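Local atomic coordinates of formiminotetrahydrofolate cyclodeaminase (Thermotoga maritima, PDB entry 1O5H), a protein that probably catalyses the cyclisation of 5-formiminotetrahydrofolate to 5,10-methenyltetrahydrofolate with release of ammonia. Residues Leu83-Leu88 with Ile125-Asp130; Val120-Ile125 with Glu186-Gln191; Glu134-Ala139 with Gln200-Met205. One frame throughout, in Å; residues are numbered along the deposited sequence.

Contact 1 of 3, residues Leu83-Leu88 with Ile125-Asp130; sequences LKLFDL and IRVMKD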
loop_
_atom_site.group_PDB
_atom_site.type_symbol
_atom_site.label_atom_id
_atom_site.label_comp_id
_atom_site.label_asym_id
_atom_site.label_seq_id
_atom_site.Cartn_x
_atom_site.Cartn_y
_atom_site.Cartn_z
ATOM N N LEU A 83 -12.834 -9.387 4.215
ATOM C CA LEU A 83 -14.116 -9.546 3.522
ATOM C C LEU A 83 -14.795 -8.188 3.311
ATOM O O LEU A 83 -15.346 -7.927 2.241
ATOM C CB LEU A 83 -15.063 -10.533 4.231
ATOM C CG LEU A 83 -14.690 -12.028 4.343
ATOM C CD1 LEU A 83 -15.767 -12.751 5.156
ATOM C CD2 LEU A 83 -14.438 -12.759 2.996
ATOM N N LYS A 84 -14.730 -7.311 4.307
ATOM C CA LYS A 84 -15.339 -6.002 4.156
ATOM C C LYS A 84 -14.645 -5.199 3.060
ATOM O O LYS A 84 -15.313 -4.584 2.196
ATOM C CB LYS A 84 -15.354 -5.243 5.482
ATOM C CG LYS A 84 -16.493 -5.697 6.416
ATOM C CD LYS A 84 -16.742 -4.751 7.603
ATOM C CE LYS A 84 -16.123 -5.254 8.909
ATOM N NZ LYS A 84 -16.000 -4.127 9.880
ATOM N N LEU A 85 -13.308 -5.237 3.083
ATOM C CA LEU A 85 -12.493 -4.430 2.197
ATOM C C LEU A 85 -12.631 -4.909 0.767
ATOM O O LEU A 85 -12.774 -4.114 -0.172
ATOM C CB LEU A 85 -11.033 -4.440 2.642
ATOM C CG LEU A 85 -10.686 -3.681 3.933
ATOM C CD1 LEU A 85 -9.284 -4.009 4.396
ATOM C CD2 LEU A 85 -10.825 -2.187 3.770
ATOM N N PHE A 86 -12.617 -6.219 0.590
ATOM C CA PHE A 86 -12.891 -6.744 -0.742
ATOM C C PHE A 86 -14.275 -6.356 -1.230
ATOM O O PHE A 86 -14.471 -6.114 -2.416
ATOM C CB PHE A 86 -12.694 -8.244 -0.790
ATOM C CG PHE A 86 -11.252 -8.652 -0.784
ATOM C CD1 PHE A 86 -10.349 -8.055 -1.665
ATOM C CD2 PHE A 86 -10.801 -9.645 0.081
ATOM C CE1 PHE A 86 -9.005 -8.429 -1.684
ATOM C CE2 PHE A 86 -9.473 -10.035 0.069
ATOM C CZ PHE A 86 -8.563 -9.421 -0.811
ATOM N N ASP A 87 -15.232 -6.266 -0.322
ATOM C CA ASP A 87 -16.533 -5.868 -0.756
ATOM C C ASP A 87 -16.486 -4.401 -1.138
ATOM O O ASP A 87 -17.090 -3.986 -2.155
ATOM C CB ASP A 87 -17.597 -6.138 0.299
ATOM C CG ASP A 87 -18.987 -5.963 -0.254
ATOM O OD1 ASP A 87 -19.374 -6.752 -1.147
ATOM O OD2 ASP A 87 -19.754 -5.044 0.104
ATOM N N LEU A 88 -15.750 -3.611 -0.354
ATOM C CA LEU A 88 -15.717 -2.159 -0.601
ATOM C C LEU A 88 -15.014 -1.785 -1.897
ATOM O O LEU A 88 -15.276 -0.745 -2.468
ATOM C CB LEU A 88 -15.119 -1.401 0.579
ATOM C CG LEU A 88 -16.033 -1.395 1.798
ATOM C CD1 LEU A 88 -15.280 -1.086 3.056
ATOM C CD2 LEU A 88 -17.141 -0.408 1.593
ATOM N N ILE A 125 -12.013 3.745 5.225
ATOM C CA ILE A 125 -11.296 4.405 6.313
ATOM C C ILE A 125 -11.689 3.866 7.681
ATOM O O ILE A 125 -10.863 3.731 8.578
ATOM C CB ILE A 125 -11.535 5.909 6.281
ATOM C CG1 ILE A 125 -10.789 6.537 5.109
ATOM C CG2 ILE A 125 -11.070 6.532 7.563
ATOM C CD1 ILE A 125 -11.113 7.984 4.875
ATOM N N ARG A 126 -12.960 3.553 7.857
ATOM C CA ARG A 126 -13.354 3.040 9.151
ATOM C C ARG A 126 -12.657 1.735 9.397
ATOM O O ARG A 126 -12.148 1.526 10.479
ATOM C CB ARG A 126 -14.837 2.820 9.231
ATOM C CG ARG A 126 -15.682 4.036 9.231
ATOM C CD ARG A 126 -17.086 3.641 9.537
ATOM N NE ARG A 126 -18.037 4.665 9.156
ATOM C CZ ARG A 126 -19.256 4.729 9.658
ATOM N NH1 ARG A 126 -20.099 5.690 9.265
ATOM N NH2 ARG A 126 -19.624 3.830 10.570
ATOM N N VAL A 127 -12.630 0.855 8.404
ATOM C CA VAL A 127 -11.872 -0.384 8.558
ATOM C C VAL A 127 -10.412 -0.068 8.890
ATOM O O VAL A 127 -9.826 -0.673 9.786
ATOM C CB VAL A 127 -11.947 -1.281 7.320
ATOM C CG1 VAL A 127 -11.171 -2.561 7.558
ATOM C CG2 VAL A 127 -13.417 -1.591 6.940
HETATM N N MSE A 128 -9.841 0.916 8.217
HETATM C CA MSE A 128 -8.484 1.314 8.554
HETATM C C MSE A 128 -8.362 1.755 9.997
HETATM O O MSE A 128 -7.424 1.352 10.681
HETATM C CB MSE A 128 -7.950 2.391 7.607
HETATM C CG MSE A 128 -7.697 1.876 6.191
HETATM SE SE MSE A 128 -6.465 0.314 6.125
HETATM C CE MSE A 128 -7.707 -1.221 6.285
ATOM N N LYS A 129 -9.296 2.558 10.487
ATOM C CA LYS A 129 -9.293 2.863 11.914
ATOM C C LYS A 129 -9.239 1.570 12.771
ATOM O O LYS A 129 -8.493 1.489 13.754
ATOM C CB LYS A 129 -10.507 3.719 12.286
ATOM C CG LYS A 129 -10.667 4.089 13.768
ATOM C CD LYS A 129 -11.360 3.010 14.583
ATOM C CE LYS A 129 -12.799 2.720 14.147
ATOM N NZ LYS A 129 -13.671 3.927 14.086
ATOM N N ASP A 130 -10.015 0.559 12.400
ATOM C CA ASP A 130 -9.963 -0.694 13.139
ATOM C C ASP A 130 -8.596 -1.317 13.029
ATOM O O ASP A 130 -8.061 -1.767 14.014
ATOM C CB ASP A 130 -11.007 -1.670 12.629
ATOM C CG ASP A 130 -12.410 -1.230 12.960
ATOM O OD1 ASP A 130 -12.568 -0.490 13.967
ATOM O OD2 ASP A 130 -13.403 -1.580 12.278
#

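Contact 2 of 3, residues Val120-Ile125 with Glu186-Gln191; sequences VPMDVI and EELEEQ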
loop_
_atom_site.group_PDB
_atom_site.type_symbol
_atom_site.label_atom_id
_atom_site.label_comp_id
_atom_site.label_asym_id
_atom_site.label_seq_id
_atom_site.Cartn_x
_atom_site.Cartn_y
_atom_site.Cartn_z
ATOM N N VAL A 120 -18.275 5.104 0.269
ATOM C CA VAL A 120 -17.458 3.922 0.098
ATOM C C VAL A 120 -16.074 4.106 0.709
ATOM O O VAL A 120 -15.737 3.362 1.644
ATOM C CB VAL A 120 -17.381 3.462 -1.343
ATOM C CG1 VAL A 120 -16.360 2.346 -1.472
ATOM C CG2 VAL A 120 -18.742 3.008 -1.791
ATOM N N PRO A 121 -15.293 5.104 0.265
ATOM C CA PRO A 121 -13.962 5.314 0.869
ATOM C C PRO A 121 -14.078 5.621 2.353
ATOM O O PRO A 121 -13.264 5.153 3.137
ATOM C CB PRO A 121 -13.364 6.487 0.087
ATOM C CG PRO A 121 -14.482 7.103 -0.704
ATOM C CD PRO A 121 -15.586 6.101 -0.777
HETATM N N MSE A 122 -15.113 6.353 2.743
HETATM C CA MSE A 122 -15.382 6.584 4.150
HETATM C C MSE A 122 -15.380 5.258 4.897
HETATM O O MSE A 122 -14.701 5.116 5.914
HETATM C CB MSE A 122 -16.720 7.314 4.315
HETATM C CG MSE A 122 -16.929 7.965 5.674
HETATM SE SE MSE A 122 -15.408 8.956 6.464
HETATM C CE MSE A 122 -15.242 10.260 5.229
ATOM N N ASP A 123 -16.108 4.279 4.363
ATOM C CA ASP A 123 -16.175 2.962 4.986
ATOM C C ASP A 123 -14.817 2.301 5.027
ATOM O O ASP A 123 -14.431 1.772 6.064
ATOM C CB ASP A 123 -17.242 2.095 4.337
ATOM C CG ASP A 123 -18.649 2.550 4.728
ATOM O OD1 ASP A 123 -18.744 3.328 5.710
ATOM O OD2 ASP A 123 -19.709 2.209 4.136
ATOM N N VAL A 124 -14.065 2.392 3.930
ATOM C CA VAL A 124 -12.715 1.848 3.906
ATOM C C VAL A 124 -11.917 2.436 5.045
ATOM O O VAL A 124 -11.232 1.705 5.765
ATOM C CB VAL A 124 -11.970 2.139 2.595
ATOM C CG1 VAL A 124 -10.556 1.648 2.697
ATOM C CG2 VAL A 124 -12.655 1.463 1.434
ATOM N N ILE A 125 -12.013 3.745 5.225
ATOM C CA ILE A 125 -11.296 4.405 6.313
ATOM C C ILE A 125 -11.689 3.866 7.681
ATOM O O ILE A 125 -10.863 3.731 8.578
ATOM C CB ILE A 125 -11.535 5.909 6.281
ATOM C CG1 ILE A 125 -10.789 6.537 5.109
ATOM C CG2 ILE A 125 -11.070 6.532 7.563
ATOM C CD1 ILE A 125 -11.113 7.984 4.875
ATOM N N GLU A 186 -16.674 15.887 9.257
ATOM C CA GLU A 186 -16.493 15.678 10.668
ATOM C C GLU A 186 -15.994 14.264 11.022
ATOM O O GLU A 186 -14.975 14.108 11.723
ATOM C CB GLU A 186 -17.782 15.940 11.380
ATOM C CG GLU A 186 -17.558 16.028 12.859
ATOM C CD GLU A 186 -16.764 17.258 13.200
ATOM O OE1 GLU A 186 -17.387 18.337 13.314
ATOM O OE2 GLU A 186 -15.532 17.144 13.327
ATOM N N GLU A 187 -16.715 13.253 10.533
ATOM C CA GLU A 187 -16.323 11.868 10.694
ATOM C C GLU A 187 -14.910 11.655 10.192
ATOM O O GLU A 187 -14.065 11.089 10.859
ATOM C CB GLU A 187 -17.238 10.990 9.876
ATOM C CG GLU A 187 -17.095 9.527 10.245
ATOM C CD GLU A 187 -17.906 8.579 9.370
ATOM O OE1 GLU A 187 -18.702 9.036 8.537
ATOM O OE2 GLU A 187 -17.741 7.354 9.532
ATOM N N LEU A 188 -14.650 12.107 8.981
ATOM C CA LEU A 188 -13.311 12.011 8.436
ATOM C C LEU A 188 -12.265 12.547 9.423
ATOM O O LEU A 188 -11.217 11.958 9.608
ATOM C CB LEU A 188 -13.255 12.791 7.144
ATOM C CG LEU A 188 -11.917 12.896 6.476
ATOM C CD1 LEU A 188 -11.296 11.519 6.348
ATOM C CD2 LEU A 188 -12.123 13.535 5.099
ATOM N N GLU A 189 -12.570 13.662 10.068
ATOM C CA GLU A 189 -11.627 14.364 10.923
ATOM C C GLU A 189 -11.229 13.485 12.104
ATOM O O GLU A 189 -10.048 13.385 12.485
ATOM C CB GLU A 189 -12.322 15.626 11.400
ATOM C CG GLU A 189 -11.392 16.778 11.658
ATOM C CD GLU A 189 -12.122 18.052 12.027
ATOM O OE1 GLU A 189 -13.042 18.052 12.899
ATOM O OE2 GLU A 189 -11.735 19.072 11.459
ATOM N N GLU A 190 -12.248 12.840 12.663
ATOM C CA GLU A 190 -12.128 11.933 13.782
ATOM C C GLU A 190 -11.411 10.654 13.429
ATOM O O GLU A 190 -10.517 10.224 14.158
ATOM C CB GLU A 190 -13.488 11.542 14.206
ATOM C CG GLU A 190 -14.421 12.696 14.263
ATOM C CD GLU A 190 -15.072 12.733 15.590
ATOM O OE1 GLU A 190 -14.254 12.772 16.557
ATOM O OE2 GLU A 190 -16.338 12.680 15.645
ATOM N N GLN A 191 -11.803 10.026 12.329
ATOM C CA GLN A 191 -11.130 8.813 11.944
ATOM C C GLN A 191 -9.668 9.158 11.739
ATOM O O GLN A 191 -8.776 8.455 12.192
ATOM C CB GLN A 191 -11.756 8.212 10.704
ATOM C CG GLN A 191 -13.251 7.964 10.834
ATOM C CD GLN A 191 -13.595 6.939 11.864
ATOM O OE1 GLN A 191 -14.159 5.902 11.541
ATOM N NE2 GLN A 191 -13.277 7.225 13.113
#

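Contact 3 of 3, residues Glu134-Ala139 with Gln200-Met205; sequences ELEKLA and QRVKKM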
loop_
_atom_site.group_PDB
_atom_site.type_symbol
_atom_site.label_atom_id
_atom_site.label_comp_id
_atom_site.label_asym_id
_atom_site.label_seq_id
_atom_site.Cartn_x
_atom_site.Cartn_y
_atom_site.Cartn_z
ATOM N N GLU A 134 -5.706 -2.301 16.048
ATOM C CA GLU A 134 -5.163 -3.629 16.253
ATOM C C GLU A 134 -3.649 -3.629 16.141
ATOM O O GLU A 134 -2.956 -4.355 16.877
ATOM C CB GLU A 134 -5.758 -4.637 15.281
ATOM C CG GLU A 134 -7.284 -4.743 15.292
ATOM C CD GLU A 134 -7.875 -5.302 16.576
ATOM O OE1 GLU A 134 -7.322 -5.092 17.672
ATOM O OE2 GLU A 134 -8.935 -5.946 16.491
ATOM N N LEU A 135 -3.136 -2.809 15.227
ATOM C CA LEU A 135 -1.701 -2.698 15.042
ATOM C C LEU A 135 -1.138 -2.109 16.288
ATOM O O LEU A 135 -0.066 -2.508 16.708
ATOM C CB LEU A 135 -1.342 -1.858 13.824
ATOM C CG LEU A 135 -1.630 -2.552 12.487
ATOM C CD1 LEU A 135 -1.204 -1.747 11.309
ATOM C CD2 LEU A 135 -0.936 -3.892 12.431
ATOM N N GLU A 136 -1.865 -1.211 16.943
ATOM C CA GLU A 136 -1.349 -0.729 18.224
ATOM C C GLU A 136 -1.267 -1.867 19.265
ATOM O O GLU A 136 -0.260 -2.008 19.982
ATOM C CB GLU A 136 -2.137 0.445 18.761
ATOM C CG GLU A 136 -1.415 1.097 19.911
ATOM C CD GLU A 136 -2.133 2.298 20.469
ATOM O OE1 GLU A 136 -2.983 2.905 19.779
ATOM O OE2 GLU A 136 -1.813 2.648 21.622
ATOM N N LYS A 137 -2.306 -2.691 19.339
ATOM C CA LYS A 137 -2.263 -3.828 20.247
ATOM C C LYS A 137 -1.135 -4.762 19.851
ATOM O O LYS A 137 -0.381 -5.208 20.710
ATOM C CB LYS A 137 -3.612 -4.544 20.324
ATOM C CG LYS A 137 -4.603 -3.798 21.219
ATOM C CD LYS A 137 -6.059 -4.212 21.013
ATOM C CE LYS A 137 -6.975 -3.298 21.808
ATOM N NZ LYS A 137 -8.266 -3.948 22.144
ATOM N N LEU A 138 -0.965 -5.011 18.555
ATOM C CA LEU A 138 0.108 -5.904 18.130
ATOM C C LEU A 138 1.518 -5.345 18.434
ATOM O O LEU A 138 2.396 -6.063 18.900
ATOM C CB LEU A 138 -0.033 -6.233 16.654
ATOM C CG LEU A 138 -1.255 -7.065 16.276
ATOM C CD1 LEU A 138 -1.356 -7.176 14.785
ATOM C CD2 LEU A 138 -1.218 -8.448 16.883
ATOM N N ALA A 139 1.728 -4.055 18.181
ATOM C CA ALA A 139 2.987 -3.433 18.534
ATOM C C ALA A 139 3.331 -3.721 19.975
ATOM O O ALA A 139 4.502 -3.937 20.303
ATOM C CB ALA A 139 2.923 -1.940 18.326
ATOM N N GLN A 200 1.299 6.911 14.809
ATOM C CA GLN A 200 2.450 7.520 15.428
ATOM C C GLN A 200 2.923 6.681 16.634
ATOM O O GLN A 200 4.112 6.349 16.737
ATOM C CB GLN A 200 2.091 8.934 15.844
ATOM C CG GLN A 200 3.104 9.969 15.412
ATOM C CD GLN A 200 3.089 10.206 13.918
ATOM O OE1 GLN A 200 4.015 9.808 13.201
ATOM N NE2 GLN A 200 2.033 10.842 13.444
ATOM N N ARG A 201 1.994 6.305 17.522
ATOM C CA ARG A 201 2.337 5.421 18.632
ATOM C C ARG A 201 3.009 4.150 18.115
ATOM O O ARG A 201 4.072 3.803 18.587
ATOM C CB ARG A 201 1.135 5.122 19.539
ATOM C CG ARG A 201 0.790 6.256 20.492
ATOM C CD ARG A 201 -0.311 5.921 21.472
ATOM N NE ARG A 201 -1.543 5.497 20.793
ATOM C CZ ARG A 201 -2.447 6.325 20.272
ATOM N NH1 ARG A 201 -2.273 7.643 20.333
ATOM N NH2 ARG A 201 -3.533 5.836 19.688
ATOM N N VAL A 202 2.419 3.477 17.131
ATOM C CA VAL A 202 3.025 2.252 16.634
ATOM C C VAL A 202 4.444 2.520 16.144
ATOM O O VAL A 202 5.396 1.897 16.630
ATOM C CB VAL A 202 2.221 1.616 15.542
ATOM C CG1 VAL A 202 3.009 0.445 14.935
ATOM C CG2 VAL A 202 0.880 1.166 16.098
ATOM N N LYS A 203 4.601 3.448 15.196
ATOM C CA LYS A 203 5.938 3.925 14.845
ATOM C C LYS A 203 6.873 4.221 16.066
ATOM O O LYS A 203 7.986 3.725 16.124
ATOM C CB LYS A 203 5.841 5.119 13.924
ATOM C CG LYS A 203 5.876 4.740 12.440
ATOM C CD LYS A 203 5.516 5.922 11.574
ATOM C CE LYS A 203 6.705 6.777 11.172
ATOM N NZ LYS A 203 7.178 6.410 9.793
ATOM N N LYS A 204 6.412 4.992 17.045
ATOM C CA LYS A 204 7.263 5.369 18.160
ATOM C C LYS A 204 7.686 4.110 18.918
ATOM O O LYS A 204 8.867 3.878 19.094
ATOM C CB LYS A 204 6.534 6.382 19.058
ATOM C CG LYS A 204 7.406 7.167 20.046
HETATM N N MSE A 205 6.721 3.287 19.322
HETATM C CA MSE A 205 6.977 1.982 19.923
HETATM C C MSE A 205 7.914 1.061 19.123
HETATM O O MSE A 205 8.761 0.404 19.680
HETATM C CB MSE A 205 5.655 1.282 20.118
HETATM C CG MSE A 205 5.476 0.557 21.434
HETATM SE SE MSE A 205 3.594 0.067 21.458
HETATM C CE MSE A 205 2.711 1.950 21.301
#

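Contact 1 of 3, residues Leu83-Leu88 with Ile125-Asp130
Leu-85 and Val-127 meet where the backbones of residues 83-88 and 125-130 come nearest, with the Leu-85 CA and Val-127 CA atoms 7.6 Å apart. The two segments run nearly antiparallel, at 159°, and their axes approach to 10.5 Å, a spacing filled mainly by aliphatic side chains.

The apolar contact centres on the branched end of Leu-85. CD2 of Leu-85 lies 3.8 Å from CG1 of Val-127 and equally near its CB, and the two side chains cross at a slant. The other leucine branch serves a second partner: CD1 of Leu-85 touches CE of the selenomethionine Met-128 at 3.7 Å, the two chains crossing at about a right angle. Bends at chi2 (-56°) and chi3 (90°) fold the Met-128 chain back, so that its terminal methyl reaches a leucine toward which its CB does not point. The second methyl of Val-127, CG2, faces Leu-88, whose CD1 approaches it more loosely at 4.3 Å, and the CB of Lys-84 flanks the same methyl.

The polar part is confined to the margin. There the ammonium NZ of Lys-84 stands 4.4 Å from OD2 of Asp-130, opposite charges too far apart for a salt bridge, whose attraction is probably modest.

Helix 36-56 closes one flank, where Cys-48 touches both Leu-85 and Met-128. Helix 147-172 reaches Met-128 through Cys-157 and Val-160, while Ile-125 packs against helix 178-206. On helix 68-100, Phe-86 rests on Leu-20 of the second subunit.

Contact 2 of 3, residues Val120-Ile125 with Glu186-Gln191
Met-122, a selenomethionine, reaches across to both Glu-187 and Leu-188 from the first turn after a kink in helix 107-141, where Pro-121 has no amide hydrogen to bond the preceding turn. Its CG stands anti to the backbone N (chi1 -163°), and two further bends at chi2 and chi3 carry SE and CE into the groove between the helices. CE of Met-122 ends 3.7 Å from CB of Leu-188. Nearer the backbone, CG of Met-122 lies 3.5 Å from OE1 of Glu-187; the extended glutamate chain carries its carboxylate across, at a slant, to CG and SE of Met-122. The charge of that carboxylate is met elsewhere: its OE2 forms a salt bridge with Arg-126, one residue beyond this segment.

One turn further on, Ile-125 divides its two branches between two partners. CD1 of Ile-125 meets CD1 of Leu-188 at 3.8 Å, while CG2 of Ile-125 lies 3.6 Å from CB of Gln-191, against the aliphatic start of that side chain. Bent at chi2, the Gln-191 side chain leaves its amide to one side of this contact, where OE1 accepts a weak hydrogen bond from Lys-129.

The segments run roughly parallel, at 24°, with axes approaching to 10.8 Å, and Met-122 and Ile-125 face Leu-188 and Gln-191. Such side-by-side packing of long helices belongs to an all-helical bundle, here the fold of the cyclodeaminase family.

Contact 3 of 3, residues Glu134-Ala139 with Gln200-Met205
A partly buried contact, ionic between Glu-136 and Arg-201 and apolar around Val-202 and Ala-139, joins helix 107-141 and helix 178-206 near their C-terminal ends. Glu-136 reaches out with its chain fully extended beyond CG and meets Arg-201 in a salt bridge. The straightest of its bonds runs from NH2 of Arg-201 to OE1 of Glu-136, 3.0 Å long at 152°; NH2 approaches on the syn side of the carboxylate but somewhat out of its plane. NE of Arg-201 adds weak bonds to both oxygens, the one to OE2 of Glu-136 being 3.0 Å long. The carboxylate thus sits at the guanidinium edge with the two planes turned 49° apart. Without the Glu-136 carboxylate, as with an alanine here, the Arg-201 guanidinium is likely to lose its mate across the contact and be set free to turn.

In this bundle of long helices the two segments run almost parallel, at 19°, and their axes close to 9.2 Å. The spacing is consistent with the small and branched side chains at its centre: CG2 of Val-202 rests 3.6 Å from CA of Glu-136, and CG1 of Val-202 faces CB of Ala-139 at 4.1 Å. The selenomethionine Met-205 lays SE 3.8 Å from that same Ala-139 CB. Leu-135 brushes Val-202 at the inner margin before its side chain turns to helix 147-172.

In the fold
Helix 107-141 takes part in all three contacts, pairing with helix 68-100 in contact 1 and with helix 178-206 in contacts 2 and 3. Contacts 1 and 2 are buried and mainly apolar. They adjoin one another, sharing Ile-125 and tied by the salt bridge from Arg-126 to Glu-187. Contact 1 keeps its charges at the edge, whereas in contact 2 a carboxylate lies against a selenomethionine. Contact 3, about 20 Å from contact 2 between centres, joins the same two helices nearer their C-terminal ends. It is only partly buried, and there a salt bridge spans the segments directly. Its axes also come closer, with Ala-139 and Val-202 between the helices, consistent with the shorter spacing.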